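Local structure of major pilin protein fimA (Silicibacter pomeroyi, 2IMH) at residues A43-A48 and I116-M121; R81-L86 and G100-D105. The protein is of unknown function and belongs to the uncharacterised DUF1028 family, although it carries the name of a major pilin. All blocks are in the same frame, centred on the assembly; numbering follows the deposited sequence.

Contact 1: residues A43-A48 and I116-M121; sequences ASQGAA and IASGNM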
loop_
_atom_site.group_PDB
_atom_site.type_symbol
_atom_site.label_atom_id
_atom_site.label_comp_id
_atom_site.label_asym_id
_atom_site.label_seq_id
_atom_site.Cartn_x
_atom_site.Cartn_y
_atom_site.Cartn_z
ATOM N N ALA A 43 -0.766 -1.582 -6.586
ATOM C CA ALA A 43 -2.010 -0.934 -6.167
ATOM C C ALA A 43 -2.918 -1.024 -7.371
ATOM O O ALA A 43 -2.628 -0.403 -8.391
ATOM C CB ALA A 43 -1.749 0.548 -5.797
ATOM N N SER A 44 -3.987 -1.812 -7.269
ATOM C CA SER A 44 -4.890 -1.992 -8.410
ATOM C C SER A 44 -6.237 -1.386 -8.038
ATOM O O SER A 44 -6.860 -1.803 -7.061
ATOM C CB SER A 44 -5.006 -3.478 -8.760
ATOM O OG SER A 44 -5.934 -3.700 -9.827
ATOM N N GLN A 45 -6.679 -0.394 -8.812
ATOM C CA GLN A 45 -7.820 0.429 -8.393
ATOM C C GLN A 45 -8.558 0.956 -9.623
ATOM O O GLN A 45 -8.439 0.379 -10.721
ATOM C CB GLN A 45 -7.331 1.581 -7.488
ATOM C CG GLN A 45 -6.261 2.455 -8.123
ATOM C CD GLN A 45 -5.401 3.202 -7.102
ATOM O OE1 GLN A 45 -4.964 2.617 -6.110
ATOM N NE2 GLN A 45 -5.146 4.497 -7.354
ATOM N N GLY A 46 -9.302 2.043 -9.434
ATOM C CA GLY A 46 -10.040 2.671 -10.544
ATOM C C GLY A 46 -11.526 2.362 -10.515
ATOM O O GLY A 46 -12.044 1.797 -9.539
ATOM N N ALA A 47 -12.213 2.728 -11.598
ATOM C CA ALA A 47 -13.673 2.681 -11.638
ATOM C C ALA A 47 -14.212 1.268 -11.538
ATOM O O ALA A 47 -15.219 1.025 -10.841
ATOM C CB ALA A 47 -14.189 3.377 -12.906
ATOM N N ALA A 48 -13.534 0.351 -12.237
ATOM C CA ALA A 48 -13.872 -1.059 -12.249
ATOM C C ALA A 48 -12.559 -1.808 -12.008
ATOM O O ALA A 48 -11.916 -2.291 -12.951
ATOM C CB ALA A 48 -14.481 -1.445 -13.586
ATOM N N ILE A 116 5.558 5.566 -5.565
ATOM C CA ILE A 116 4.587 6.081 -6.540
ATOM C C ILE A 116 3.247 6.302 -5.841
ATOM O O ILE A 116 2.795 5.462 -5.063
ATOM C CB ILE A 116 4.452 5.143 -7.785
ATOM C CG1 ILE A 116 3.560 5.763 -8.872
ATOM C CG2 ILE A 116 3.921 3.744 -7.396
ATOM C CD1 ILE A 116 3.650 5.020 -10.196
ATOM N N ALA A 117 2.646 7.453 -6.113
ATOM C CA ALA A 117 1.322 7.781 -5.618
ATOM C C ALA A 117 0.388 7.765 -6.830
ATOM O O ALA A 117 0.787 8.198 -7.910
ATOM C CB ALA A 117 1.348 9.162 -5.018
ATOM N N SER A 118 -0.838 7.254 -6.663
ATOM C CA SER A 118 -1.834 7.299 -7.755
ATOM C C SER A 118 -3.235 7.446 -7.203
ATOM O O SER A 118 -3.503 7.087 -6.063
ATOM C CB SER A 118 -1.738 6.065 -8.657
ATOM O OG SER A 118 -1.960 4.858 -7.932
ATOM N N GLY A 119 -4.148 7.978 -8.002
ATOM C CA GLY A 119 -5.500 8.123 -7.503
ATOM C C GLY A 119 -6.459 8.520 -8.593
ATOM O O GLY A 119 -6.043 8.806 -9.719
ATOM N N ASN A 120 -7.744 8.529 -8.250
ATOM C CA ASN A 120 -8.775 8.959 -9.184
ATOM C C ASN A 120 -9.968 9.514 -8.411
ATOM O O ASN A 120 -10.060 9.358 -7.184
ATOM C CB ASN A 120 -9.193 7.832 -10.144
ATOM C CG ASN A 120 -9.789 6.623 -9.415
ATOM O OD1 ASN A 120 -11.005 6.539 -9.229
ATOM N ND2 ASN A 120 -8.932 5.682 -9.007
HETATM N N MSE A 121 -10.871 10.178 -9.132
HETATM C CA MSE A 121 -11.962 10.911 -8.492
HETATM C C MSE A 121 -11.433 11.894 -7.426
HETATM O O MSE A 121 -12.043 12.068 -6.366
HETATM C CB MSE A 121 -12.986 9.923 -7.908
HETATM C CG MSE A 121 -14.275 10.544 -7.384
HETATM SE SE MSE A 121 -15.218 11.596 -8.722
HETATM C CE MSE A 121 -14.647 13.386 -8.199
HETATM O O HOH W 1 -3.109 2.472 -9.221
#
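Ser-118 meets Gln-45 directly and Ala-43 through a water where strand 116-120 of the six-stranded sheet faces strand 43-45 of the four-stranded sheet. The two strand axes run almost parallel, 9° from each other; at 8.9 Å they are too far apart for backbone pairing, and side chains and a water make the join. With chi1 at 60°, Ser-118 OG stands between its own backbone N and carbonyl carbon and reaches a water at 2.9 Å. That water in turn donates to Ala-43 O at 3.0 Å. The carbonyl of Ser-118 takes a weak hydrogen bond from Gln-45 NE2, 3.3 Å from Ser-118 O. The same amide nitrogen lies close to the serine hydroxyl, but at an angle too poor for a bond. At Gly-119 there is no side chain, and Gln-45 NE2 comes down to 3.6 Å from Gly-119 CA. Asn-120 then lays its amide beside the turn out of the opposite strand, with ND2 3.6 Å from Gly-46 CA, a packing contact. The stronger polar ties lead outward: Gln-45 OE1 hydrogen-bonds Ser-6 OG, while Gln-45 NE2 and Asn-120 ND2 both donate to Gln-85 OE1. The chemistry implies a polar seam between two sheets, where buried amides find their main partners in Ser-6 and Gln-85, while a bridging water and one weak direct hydrogen bond span the two segments.

Contact 2: residues R81-L86 and G100-D105; sequences RAYRQL and GSENQD
Asn-103 reaches back from the end of the type I turn 100-103 to the backbone of Arg-84. Its CB leaves with CG anti to the carbonyl carbon (chi1 -64°), which swings the amide toward 81-86. CG comes within 3.9 Å of Arg-84 O. At the tip, ND2 donates to Arg-84 O at 3.0 Å in a nearly straight bond, 169° at the hydrogen; the oxygen lies in the amide plane, yet the donor stands above the plane of the carbonyl. ND2 also donates to Gly-100 O within its own turn, and OD1 accepts from Ala-47 N. Arg-84 O is gripped twice, since Gly-100 N donates to it as well at 2.9 Å. Cut back to an alanine, this position would probably leave Ala-47 N without this acceptor and Arg-84 O with Gly-100 N but not the amide. One residue earlier, Glu-102 N donates to Ala-82 O at 2.8 Å, and Glu-102 CB sits 3.6 Å from the centroid of the Tyr-83 ring, a CH-pi contact over its face. Gly-100 CA is pressed against Ala-82 O, where a side chain would clash. The arrangement closes the edge hairpin of strands 85-90 and 95-99 just outside its paired strands, while Arg-81 and Arg-84 lean on Trp-53 of helix 51-62 and Arg-81 NE and NH2 donate to Thr-75 O and Ser-76 O at the end of helix 67-76.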
loop_
_atom_site.group_PDB
_atom_site.type_symbol
_atom_site.label_atom_id
_atom_site.label_comp_id
_atom_site.label_asym_id
_atom_site.label_seq_id
_atom_site.Cartn_x
_atom_site.Cartn_y
_atom_site.Cartn_z
ATOM N N ARG A 81 -9.439 -2.000 -20.081
ATOM C CA ARG A 81 -8.403 -1.234 -19.376
ATOM C C ARG A 81 -8.751 0.229 -19.071
ATOM O O ARG A 81 -8.299 0.790 -18.069
ATOM C CB ARG A 81 -7.069 -1.301 -20.147
ATOM C CG ARG A 81 -7.031 -0.457 -21.429
ATOM C CD ARG A 81 -5.808 -0.768 -22.316
ATOM N NE ARG A 81 -5.940 -2.050 -23.001
ATOM C CZ ARG A 81 -6.620 -2.247 -24.132
ATOM N NH1 ARG A 81 -7.236 -1.243 -24.742
ATOM N NH2 ARG A 81 -6.681 -3.463 -24.653
ATOM N N ALA A 82 -9.540 0.864 -19.943
ATOM C CA ALA A 82 -9.848 2.284 -19.759
ATOM C C ALA A 82 -10.564 2.563 -18.431
ATOM O O ALA A 82 -10.552 3.691 -17.936
ATOM C CB ALA A 82 -10.693 2.798 -20.936
ATOM N N TYR A 83 -11.194 1.531 -17.869
ATOM C CA TYR A 83 -11.982 1.675 -16.645
ATOM C C TYR A 83 -11.217 1.350 -15.365
ATOM O O TYR A 83 -11.816 1.176 -14.301
ATOM C CB TYR A 83 -13.236 0.820 -16.725
ATOM C CG TYR A 83 -14.231 1.396 -17.701
ATOM C CD1 TYR A 83 -15.283 2.195 -17.258
ATOM C CD2 TYR A 83 -14.086 1.181 -19.070
ATOM C CE1 TYR A 83 -16.191 2.750 -18.165
ATOM C CE2 TYR A 83 -14.977 1.729 -19.981
ATOM C CZ TYR A 83 -16.028 2.509 -19.521
ATOM O OH TYR A 83 -16.924 3.054 -20.422
ATOM N N ARG A 84 -9.892 1.282 -15.457
ATOM C CA ARG A 84 -9.120 0.928 -14.255
ATOM C C ARG A 84 -7.746 1.575 -14.238
ATOM O O ARG A 84 -7.364 2.274 -15.187
ATOM C CB ARG A 84 -9.068 -0.595 -14.018
ATOM C CG ARG A 84 -9.521 -1.468 -15.206
ATOM C CD ARG A 84 -9.411 -2.956 -14.899
ATOM N NE ARG A 84 -9.932 -3.772 -16.003
ATOM C CZ ARG A 84 -11.231 -3.964 -16.241
ATOM N NH1 ARG A 84 -12.155 -3.421 -15.445
ATOM N NH2 ARG A 84 -11.603 -4.705 -17.269
ATOM N N GLN A 85 -7.019 1.357 -13.143
ATOM C CA GLN A 85 -5.812 2.104 -12.857
ATOM C C GLN A 85 -4.883 1.161 -12.083
ATOM O O GLN A 85 -5.349 0.412 -11.230
ATOM C CB GLN A 85 -6.155 3.324 -12.001
ATOM C CG GLN A 85 -4.959 4.180 -11.622
ATOM C CD GLN A 85 -5.354 5.459 -10.904
ATOM O OE1 GLN A 85 -6.164 5.447 -9.978
ATOM N NE2 GLN A 85 -4.758 6.575 -11.325
ATOM N N LEU A 86 -3.599 1.185 -12.413
ATOM C CA LEU A 86 -2.644 0.235 -11.848
ATOM C C LEU A 86 -1.303 0.896 -11.582
ATOM O O LEU A 86 -0.801 1.669 -12.402
ATOM C CB LEU A 86 -2.436 -0.941 -12.824
ATOM C CG LEU A 86 -1.496 -2.065 -12.346
ATOM C CD1 LEU A 86 -2.078 -2.748 -11.103
ATOM C CD2 LEU A 86 -1.235 -3.089 -13.458
ATOM N N GLY A 100 -6.413 4.550 -16.734
ATOM C CA GLY A 100 -7.412 4.442 -17.813
ATOM C C GLY A 100 -8.160 5.751 -18.003
ATOM O O GLY A 100 -8.371 6.520 -17.043
ATOM N N SER A 101 -8.569 6.007 -19.245
ATOM C CA SER A 101 -9.185 7.283 -19.586
ATOM C C SER A 101 -10.611 7.411 -19.029
ATOM O O SER A 101 -11.142 8.521 -18.926
ATOM C CB SER A 101 -9.202 7.454 -21.104
ATOM O OG SER A 101 -9.941 6.407 -21.688
ATOM N N GLU A 102 -11.232 6.286 -18.674
ATOM C CA GLU A 102 -12.630 6.313 -18.210
ATOM C C GLU A 102 -12.784 6.325 -16.683
ATOM O O GLU A 102 -13.904 6.371 -16.167
ATOM C CB GLU A 102 -13.448 5.190 -18.840
ATOM C CG GLU A 102 -13.548 5.271 -20.370
ATOM C CD GLU A 102 -14.156 6.583 -20.852
ATOM O OE1 GLU A 102 -15.226 6.983 -20.329
ATOM O OE2 GLU A 102 -13.541 7.219 -21.735
ATOM N N ASN A 103 -11.663 6.317 -15.965
ATOM C CA ASN A 103 -11.704 6.625 -14.536
ATOM C C ASN A 103 -12.185 8.062 -14.347
ATOM O O ASN A 103 -12.002 8.903 -15.236
ATOM C CB ASN A 103 -10.320 6.475 -13.909
ATOM C CG ASN A 103 -9.807 5.059 -13.973
ATOM O OD1 ASN A 103 -10.343 4.160 -13.318
ATOM N ND2 ASN A 103 -8.778 4.844 -14.779
ATOM N N GLN A 104 -12.761 8.363 -13.191
ATOM C CA GLN A 104 -13.266 9.713 -12.946
ATOM C C GLN A 104 -12.156 10.721 -12.664
ATOM O O GLN A 104 -11.189 10.412 -11.967
ATOM C CB GLN A 104 -14.271 9.702 -11.796
ATOM C CG GLN A 104 -15.520 8.862 -12.076
ATOM C CD GLN A 104 -16.504 9.548 -13.024
ATOM O OE1 GLN A 104 -16.543 10.786 -13.128
ATOM N NE2 GLN A 104 -17.305 8.739 -13.728
ATOM N N ASP A 105 -12.297 11.933 -13.205
ATOM C CA ASP A 105 -11.370 13.009 -12.879
ATOM C C ASP A 105 -11.569 13.478 -11.437
ATOM O O ASP A 105 -12.645 13.317 -10.900
ATOM C CB ASP A 105 -11.564 14.194 -13.829
ATOM C CG ASP A 105 -11.189 13.856 -15.253
ATOM O OD1 ASP A 105 -10.125 13.233 -15.463
ATOM O OD2 ASP A 105 -11.970 14.205 -16.168
#

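How the contacts relate
From the N terminus, the chain passes through strand 40-45 and the turn after it, then helices 51-62 and 67-76, before reaching 81-86. Strands 85-90 and 95-99 form a hairpin, and contact 2 closes this short loop when 100-105 returns to 81-86. Strand 108-112 follows, and 116-121 then closes the much longer loop of contact 1, within which contact 2 lies entirely. The centres of the two contacts are about 8 Å apart. Ala-48 N hydrogen-bonds Tyr-83 O, and Ala-48 O takes a hydrogen bond from Arg-84 NH1, so the loop after strand 40-45 is tied to contact 2. Contact 1 thus joins the two sheets, while contact 2 holds together one end of the smaller.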